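Long-range contacts in agmatinase (Deinococcus radiodurans, PDB 1WOG), which probably hydrolyses agmatine to putrescine and urea with the help of two manganese ions: residues A[119-124]-A[271-276]; A[144-149]-A[189-194]. One frame throughout, in Å; residues are numbered along the deposited sequence.

In the fold
From the N terminus the chain lays down strands 31-36, 80-85 and 114-118, and the loop after the last of these supplies segment 119-124. Strand 137-142 then leads into segment 144-149, which contact 2 joins to helix 188-196 after 39 intervening residues. Strands 200-203 and 223-229 follow before strand 266-273 brings segment 271-276 back to 119-124, closing contact 1 over 146 residues. Contact 2 therefore lies wholly within the longer loop of contact 1. Their centres are about 17 Å apart, yet they meet at one manganese ion bound by both His121 and Asp147. Contact 1 ties neighbouring central strands; contact 2 fastens a metal-binding loop to an outer helix.

Contact 1 (A[119-124]-A[271-276]); sequences GDHSVS and DLVELA. With MN (manganese (II) ion), chain G.
Two hydrogen bonds, one between backbones and one from an amide to a carboxylate, join Gly119 and His121 to Glu274. The amide Glu274 N donates to Gly119 O at 3.0 Å, almost straight at 172°. Glu274 OE2 takes the amide His121 N at 2.8 Å, approached from above the carboxylate plane, and also binds Asn159, so this buried oxygen has two donors. At the strand end of the contact, Ser124 OG donates to Asp271 OD2 at 2.7 Å; Tyr225 reaches that same oxygen. Asp271 OD1 binds Ser227, whose hydroxyl also meets His121 NE2, a second shell that should fix the ring's rotation. Within the loop, Asp120 OD1 accepts from Ser122 N at 2.8 Å in an Asx turn and from Ser122 OG.

Apolar contact centres on Val273. With CG1 beside the backbone N (chi1 -57°), CG2 falls between the N and the carbonyl carbon and sits over the middle of the His121 ring, 3.6 Å from the centroid, as a CH-pi contact. Its other methyl, CG1, lies 3.8 Å from Val123 CG2. A branched residue thus serves two neighbours at once. Gly119 suits its place because its phi is positive and a side chain would press on Val123.

His121 ND1 binds manganese at 2.0 Å, with Asp143, Asp147 and Asp229 completing its protein ligands. Such metal ligands on loops at the ends of parallel central strands characterise the arginase fold.

Contact 2 (A[144-149]-A[189-194]); sequences AHLDFT and EAVAAA. With MN (manganese (II) ion), chain H; MN (manganese (II) ion), chain G; 16D (hexane-1,6-diamine), chain I.
Ala190 and Phe148 meet where helix 188-196, the helical link of a beta-alpha-beta crossover between parallel strands 173-181 and 200-203, packs on the metal-binding loop of the arginase fold. At the start, Glu189 forms a salt bridge with Arg164, which also binds Phe148 O. Ala190 CB lies 3.3 Å from Phe148 O and also touches Thr149 OG1, whose hydroxyl bonds to Asp187; a methyl is small enough to let the backbones come this close. Val191 offers its backbone and one branch: Leu146 CD2 rests 3.6 Å from Val191 CA and 3.8 Å from Val191 CG2, while Val191 also packs on Leu69 of a neighbouring subunit. About one turn after Ala190, Ala193 CB meets the edge of the Phe148 ring at CE2, 4.0 Å away. That ring reaches the helix because CG stands opposite the backbone N (chi1 -158°). With an alanine at Phe148 the whole ring is gone, which would probably open a gap beside Ala193. Leu146 and Phe148 point to the helix, whereas Asp147 between them and His145 before them each bind a manganese ion. Finally, Ala194 CB sits 3.8 Å from Phe148 CD2 and 4.1 Å from Leu146 CD2.

Contact 1 (A[119-124]-A[271-276])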
ATOM      1  N   GLY A 119      -3.277 -13.031  17.223  1.00  9.53           N
ATOM      2  CA  GLY A 119      -4.576 -13.551  17.615  1.00 10.43           C
ATOM      3  C   GLY A 119      -5.439 -12.442  18.191  1.00 11.14           C
ATOM      4  O   GLY A 119      -4.903 -11.506  18.789  1.00  9.86           O
ATOM      5  N   ASP A 120      -6.760 -12.513  18.012  1.00  9.14           N
ATOM      6  CA  ASP A 120      -7.615 -11.473  18.582  1.00 10.16           C
ATOM      7  C   ASP A 120      -7.715 -11.704  20.087  1.00 10.11           C
ATOM      8  O   ASP A 120      -7.237 -12.718  20.597  1.00 10.11           O
ATOM      9  CB  ASP A 120      -9.005 -11.419  17.899  1.00 10.51           C
ATOM     10  CG  ASP A 120      -9.830 -12.682  18.091  1.00 13.99           C
ATOM     11  OD1 ASP A 120      -9.999 -13.133  19.245  1.00 13.19           O
ATOM     12  OD2 ASP A 120     -10.335 -13.211  17.070  1.00 11.25           O
ATOM     13  N   HIS A 121      -8.316 -10.770  20.812  1.00  8.57           N
ATOM     14  CA  HIS A 121      -8.378 -10.899  22.262  1.00  8.57           C
ATOM     15  C   HIS A 121      -9.158 -12.089  22.810  1.00  9.90           C
ATOM     16  O   HIS A 121      -9.008 -12.443  23.985  1.00  9.64           O
ATOM     17  CB  HIS A 121      -8.904  -9.600  22.885  1.00  8.35           C
ATOM     18  CG  HIS A 121      -8.208  -9.227  24.159  1.00 10.85           C
ATOM     19  ND1 HIS A 121      -8.131  -7.929  24.617  1.00  9.89           N
ATOM     20  CD2 HIS A 121      -7.522  -9.982  25.050  1.00 10.23           C
ATOM     21  CE1 HIS A 121      -7.424  -7.900  25.734  1.00 11.46           C
ATOM     22  NE2 HIS A 121      -7.042  -9.132  26.018  1.00 12.41           N
ATOM     23  N   SER A 122      -9.971 -12.724  21.974  1.00  9.15           N
ATOM     24  CA  SER A 122     -10.740 -13.864  22.453  1.00  8.92           C
ATOM     25  C   SER A 122      -9.823 -15.002  22.900  1.00  9.76           C
ATOM     26  O   SER A 122     -10.225 -15.837  23.710  1.00  9.27           O
ATOM     27  CB  SER A 122     -11.702 -14.371  21.370  1.00  8.48           C
ATOM     28  OG  SER A 122     -11.037 -15.201  20.425  1.00  8.72           O
ATOM     29  N   VAL A 123      -8.590 -15.029  22.392  1.00  9.22           N
ATOM     30  CA  VAL A 123      -7.657 -16.094  22.762  1.00  8.87           C
ATOM     31  C   VAL A 123      -7.236 -16.061  24.233  1.00  8.74           C
ATOM     32  O   VAL A 123      -6.751 -17.067  24.760  1.00 10.42           O
ATOM     33  CB  VAL A 123      -6.370 -16.069  21.889  1.00  8.85           C
ATOM     34  CG1 VAL A 123      -6.738 -16.075  20.406  1.00 10.72           C
ATOM     35  CG2 VAL A 123      -5.516 -14.861  22.238  1.00  9.77           C
ATOM     36  N   SER A 124      -7.413 -14.924  24.903  1.00  9.20           N
ATOM     37  CA  SER A 124      -7.026 -14.824  26.311  1.00 10.42           C
ATOM     38  C   SER A 124      -7.866 -15.744  27.188  1.00 10.35           C
ATOM     39  O   SER A 124      -7.417 -16.173  28.246  1.00 10.50           O
ATOM     40  CB  SER A 124      -7.141 -13.381  26.810  1.00 11.23           C
ATOM     41  OG  SER A 124      -6.183 -12.544  26.178  1.00 13.94           O
ATOM     42  N   ASP A 271       0.311 -12.150  27.349  1.00 11.29           N
ATOM     43  CA  ASP A 271      -0.147 -12.321  25.984  1.00 10.53           C
ATOM     44  C   ASP A 271      -0.149 -10.960  25.304  1.00  9.16           C
ATOM     45  O   ASP A 271      -0.255  -9.915  25.956  1.00 10.01           O
ATOM     46  CB  ASP A 271      -1.513 -13.044  25.872  1.00 11.82           C
ATOM     47  CG  ASP A 271      -2.696 -12.246  26.410  1.00 12.29           C
ATOM     48  OD1 ASP A 271      -2.768 -11.009  26.235  1.00 12.32           O
ATOM     49  OD2 ASP A 271      -3.599 -12.898  26.981  1.00 13.99           O
ATOM     50  N   LEU A 272       0.044 -10.988  23.992  1.00  9.21           N
ATOM     51  CA  LEU A 272       0.110  -9.791  23.160  1.00  9.02           C
ATOM     52  C   LEU A 272      -0.912 -10.068  22.072  1.00  8.95           C
ATOM     53  O   LEU A 272      -0.695 -10.936  21.217  1.00  9.91           O
ATOM     54  CB  LEU A 272       1.513  -9.671  22.561  1.00  9.32           C
ATOM     55  CG  LEU A 272       1.960  -8.368  21.890  1.00  9.57           C
ATOM     56  CD1 LEU A 272       1.112  -8.054  20.666  1.00 10.50           C
ATOM     57  CD2 LEU A 272       1.868  -7.260  22.917  1.00 11.83           C
ATOM     58  N   VAL A 273      -2.018  -9.333  22.110  1.00  8.45           N
ATOM     59  CA  VAL A 273      -3.109  -9.546  21.162  1.00  8.40           C
ATOM     60  C   VAL A 273      -3.545  -8.327  20.353  1.00  7.05           C
ATOM     61  O   VAL A 273      -3.137  -7.198  20.622  1.00  6.47           O
ATOM     62  CB  VAL A 273      -4.358 -10.081  21.900  1.00  8.53           C
ATOM     63  CG1 VAL A 273      -4.020 -11.370  22.645  1.00  5.93           C
ATOM     64  CG2 VAL A 273      -4.869  -9.030  22.880  1.00  7.98           C
ATOM     65  N   GLU A 274      -4.387  -8.600  19.359  1.00  7.21           N
ATOM     66  CA  GLU A 274      -4.981  -7.613  18.455  1.00  8.01           C
ATOM     67  C   GLU A 274      -4.049  -6.878  17.488  1.00  7.56           C
ATOM     68  O   GLU A 274      -4.442  -5.892  16.865  1.00  7.58           O
ATOM     69  CB  GLU A 274      -5.817  -6.596  19.251  1.00  7.49           C
ATOM     70  CG  GLU A 274      -7.041  -7.187  19.986  1.00 11.65           C
ATOM     71  CD  GLU A 274      -8.139  -7.727  19.063  1.00 12.70           C
ATOM     72  OE1 GLU A 274      -8.057  -7.540  17.831  1.00 13.78           O
ATOM     73  OE2 GLU A 274      -9.104  -8.338  19.579  1.00 10.06           O
ATOM     74  N   LEU A 275      -2.819  -7.352  17.340  1.00  7.95           N
ATOM     75  CA  LEU A 275      -1.912  -6.715  16.392  1.00  8.68           C
ATOM     76  C   LEU A 275      -2.384  -7.163  14.999  1.00  7.84           C
ATOM     77  O   LEU A 275      -2.673  -8.343  14.796  1.00  8.96           O
ATOM     78  CB  LEU A 275      -0.479  -7.209  16.627  1.00  9.20           C
ATOM     79  CG  LEU A 275       0.749  -6.406  16.180  1.00 16.80           C
ATOM     80  CD1 LEU A 275       1.813  -7.400  15.715  1.00 13.03           C
ATOM     81  CD2 LEU A 275       0.426  -5.424  15.079  1.00 14.97           C
ATOM     82  N   ALA A 276      -2.483  -6.223  14.061  1.00  8.49           N
ATOM     83  CA  ALA A 276      -2.894  -6.510  12.686  1.00  8.22           C
ATOM     84  C   ALA A 276      -1.834  -5.886  11.777  1.00  9.47           C
ATOM     85  O   ALA A 276      -1.940  -4.727  11.390  1.00  9.35           O
ATOM     86  CB  ALA A 276      -4.273  -5.892  12.391  1.00 10.34           C
TER
HETATM   87 MN    MN G1601      -9.097  -6.241  24.040  1.00 12.55          MN

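Contact 2 (A[144-149]-A[189-194])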
ATOM      1  N   ALA A 144      -7.996  -0.474  25.231  1.00  9.08           N
ATOM      2  CA  ALA A 144      -8.857   0.679  25.081  1.00  8.51           C
ATOM      3  C   ALA A 144     -10.256   0.189  25.442  1.00  7.97           C
ATOM      4  O   ALA A 144     -11.140   0.985  25.726  1.00  8.22           O
ATOM      5  CB  ALA A 144      -8.840   1.177  23.636  1.00  8.62           C
ATOM      6  N   HIS A 145     -10.444  -1.129  25.424  1.00  9.16           N
ATOM      7  CA  HIS A 145     -11.752  -1.732  25.713  1.00  9.88           C
ATOM      8  C   HIS A 145     -11.740  -2.628  26.957  1.00 11.01           C
ATOM      9  O   HIS A 145     -10.693  -3.128  27.359  1.00  9.27           O
ATOM     10  CB  HIS A 145     -12.228  -2.542  24.497  1.00 11.73           C
ATOM     11  CG  HIS A 145     -11.985  -1.861  23.181  1.00 11.59           C
ATOM     12  ND1 HIS A 145     -10.840  -2.058  22.439  1.00 10.29           N
ATOM     13  CD2 HIS A 145     -12.735  -0.976  22.483  1.00 12.11           C
ATOM     14  CE1 HIS A 145     -10.895  -1.326  21.341  1.00 13.10           C
ATOM     15  NE2 HIS A 145     -12.036  -0.660  21.343  1.00 12.84           N
ATOM     16  N   LEU A 146     -12.911  -2.843  27.558  1.00  9.34           N
ATOM     17  CA  LEU A 146     -13.000  -3.658  28.769  1.00 10.38           C
ATOM     18  C   LEU A 146     -12.993  -5.165  28.506  1.00  9.18           C
ATOM     19  O   LEU A 146     -12.363  -5.918  29.241  1.00 11.14           O
ATOM     20  CB  LEU A 146     -14.255  -3.271  29.571  1.00 10.75           C
ATOM     21  CG  LEU A 146     -14.393  -3.897  30.964  1.00 12.62           C
ATOM     22  CD1 LEU A 146     -13.244  -3.437  31.856  1.00 12.89           C
ATOM     23  CD2 LEU A 146     -15.731  -3.493  31.575  1.00 11.62           C
ATOM     24  N   ASP A 147     -13.690  -5.597  27.457  1.00 10.72           N
ATOM     25  CA  ASP A 147     -13.761  -7.016  27.104  1.00  9.73           C
ATOM     26  C   ASP A 147     -14.311  -7.893  28.229  1.00  9.78           C
ATOM     27  O   ASP A 147     -13.796  -8.988  28.496  1.00  9.33           O
ATOM     28  CB  ASP A 147     -12.381  -7.533  26.673  1.00 10.77           C
ATOM     29  CG  ASP A 147     -11.887  -6.881  25.391  1.00 12.69           C
ATOM     30  OD1 ASP A 147     -12.703  -6.244  24.696  1.00 14.03           O
ATOM     31  OD2 ASP A 147     -10.690  -7.011  25.072  1.00 15.90           O
ATOM     32  N   PHE A 148     -15.369  -7.417  28.877  1.00 10.01           N
ATOM     33  CA  PHE A 148     -16.001  -8.163  29.962  1.00 10.88           C
ATOM     34  C   PHE A 148     -17.490  -8.357  29.652  1.00 11.89           C
ATOM     35  O   PHE A 148     -18.320  -8.478  30.557  1.00 11.66           O
ATOM     36  CB  PHE A 148     -15.841  -7.414  31.290  1.00 10.82           C
ATOM     37  CG  PHE A 148     -15.972  -8.300  32.497  1.00 13.32           C
ATOM     38  CD1 PHE A 148     -15.052  -9.316  32.725  1.00 10.44           C
ATOM     39  CD2 PHE A 148     -17.029  -8.142  33.389  1.00 14.70           C
ATOM     40  CE1 PHE A 148     -15.183 -10.169  33.824  1.00 11.87           C
ATOM     41  CE2 PHE A 148     -17.167  -8.988  34.486  1.00 12.34           C
ATOM     42  CZ  PHE A 148     -16.245 -10.003  34.701  1.00 11.38           C
ATOM     43  N   THR A 149     -17.812  -8.391  28.364  1.00 10.01           N
ATOM     44  CA  THR A 149     -19.191  -8.562  27.912  1.00  9.98           C
ATOM     45  C   THR A 149     -19.636 -10.023  27.943  1.00  9.33           C
ATOM     46  O   THR A 149     -18.851 -10.932  27.677  1.00  8.76           O
ATOM     47  CB  THR A 149     -19.353  -8.008  26.478  1.00 10.02           C
ATOM     48  OG1 THR A 149     -19.260  -6.580  26.517  1.00  9.75           O
ATOM     49  CG2 THR A 149     -20.698  -8.416  25.874  1.00 10.56           C
ATOM     50  N   GLU A 189     -23.563  -3.128  31.165  1.00 12.93           N
ATOM     51  CA  GLU A 189     -23.703  -4.323  31.991  1.00 11.51           C
ATOM     52  C   GLU A 189     -22.309  -4.852  32.319  1.00 12.51           C
ATOM     53  O   GLU A 189     -22.032  -5.237  33.453  1.00 12.01           O
ATOM     54  CB  GLU A 189     -24.511  -5.389  31.242  1.00 13.30           C
ATOM     55  CG  GLU A 189     -24.974  -6.585  32.083  1.00 13.25           C
ATOM     56  CD  GLU A 189     -23.864  -7.566  32.420  1.00 15.20           C
ATOM     57  OE1 GLU A 189     -22.927  -7.728  31.601  1.00 14.27           O
ATOM     58  OE2 GLU A 189     -23.941  -8.200  33.496  1.00 14.48           O
ATOM     59  N   ALA A 190     -21.431  -4.842  31.319  1.00 13.09           N
ATOM     60  CA  ALA A 190     -20.062  -5.322  31.485  1.00 13.43           C
ATOM     61  C   ALA A 190     -19.295  -4.471  32.497  1.00 10.98           C
ATOM     62  O   ALA A 190     -18.635  -5.006  33.394  1.00 10.35           O
ATOM     63  CB  ALA A 190     -19.340  -5.318  30.138  1.00 11.48           C
ATOM     64  N   VAL A 191     -19.382  -3.151  32.350  1.00 12.76           N
ATOM     65  CA  VAL A 191     -18.693  -2.241  33.263  1.00 11.45           C
ATOM     66  C   VAL A 191     -19.218  -2.403  34.689  1.00 13.04           C
ATOM     67  O   VAL A 191     -18.440  -2.518  35.630  1.00 10.83           O
ATOM     68  CB  VAL A 191     -18.869  -0.768  32.827  1.00 11.73           C
ATOM     69  CG1 VAL A 191     -18.260   0.171  33.860  1.00 11.02           C
ATOM     70  CG2 VAL A 191     -18.208  -0.554  31.469  1.00 11.96           C
ATOM     71  N   ALA A 192     -20.540  -2.421  34.848  1.00 12.06           N
ATOM     72  CA  ALA A 192     -21.124  -2.564  36.179  1.00 13.25           C
ATOM     73  C   ALA A 192     -20.799  -3.925  36.795  1.00 12.36           C
ATOM     74  O   ALA A 192     -20.523  -4.015  37.994  1.00 13.82           O
ATOM     75  CB  ALA A 192     -22.637  -2.355  36.118  1.00 12.83           C
ATOM     76  N   ALA A 193     -20.829  -4.979  35.983  1.00 11.51           N
ATOM     77  CA  ALA A 193     -20.516  -6.317  36.476  1.00 12.89           C
ATOM     78  C   ALA A 193     -19.060  -6.346  36.933  1.00 14.11           C
ATOM     79  O   ALA A 193     -18.745  -6.845  38.016  1.00 13.94           O
ATOM     80  CB  ALA A 193     -20.744  -7.357  35.376  1.00 14.19           C
ATOM     81  N   ALA A 194     -18.166  -5.805  36.111  1.00 12.83           N
ATOM     82  CA  ALA A 194     -16.753  -5.776  36.479  1.00 13.50           C
ATOM     83  C   ALA A 194     -16.566  -5.025  37.799  1.00 12.34           C
ATOM     84  O   ALA A 194     -15.859  -5.496  38.690  1.00 13.35           O
ATOM     85  CB  ALA A 194     -15.928  -5.112  35.373  1.00 11.69           C
TER
HETATM   86 MN    MN H1602      -9.073  -3.407  22.572  1.00 16.72          MN
HETATM   87 MN    MN G1601      -9.097  -6.241  24.040  1.00 12.55          MN
HETATM   88  N1  16D I1401     -15.537  -4.685  25.632  1.00 19.54           N
HETATM   89  C1  16D I1401     -16.314  -4.623  24.347  1.00 24.03           C
HETATM   90  C2  16D I1401     -15.381  -4.304  23.157  1.00 23.99           C
HETATM   91  C3  16D I1401     -14.109  -5.092  23.206  1.00 26.44           C
HETATM   92  C4  16D I1401     -13.471  -5.308  21.892  1.00 26.83           C
HETATM   93  C5  16D I1401     -12.269  -6.097  22.127  1.00 25.71           C
HETATM   94  C6  16D I1401     -11.061  -5.850  21.652  1.00 25.99           C
HETATM   95  N2  16D I1401     -10.959  -5.077  20.581  1.00 25.52           N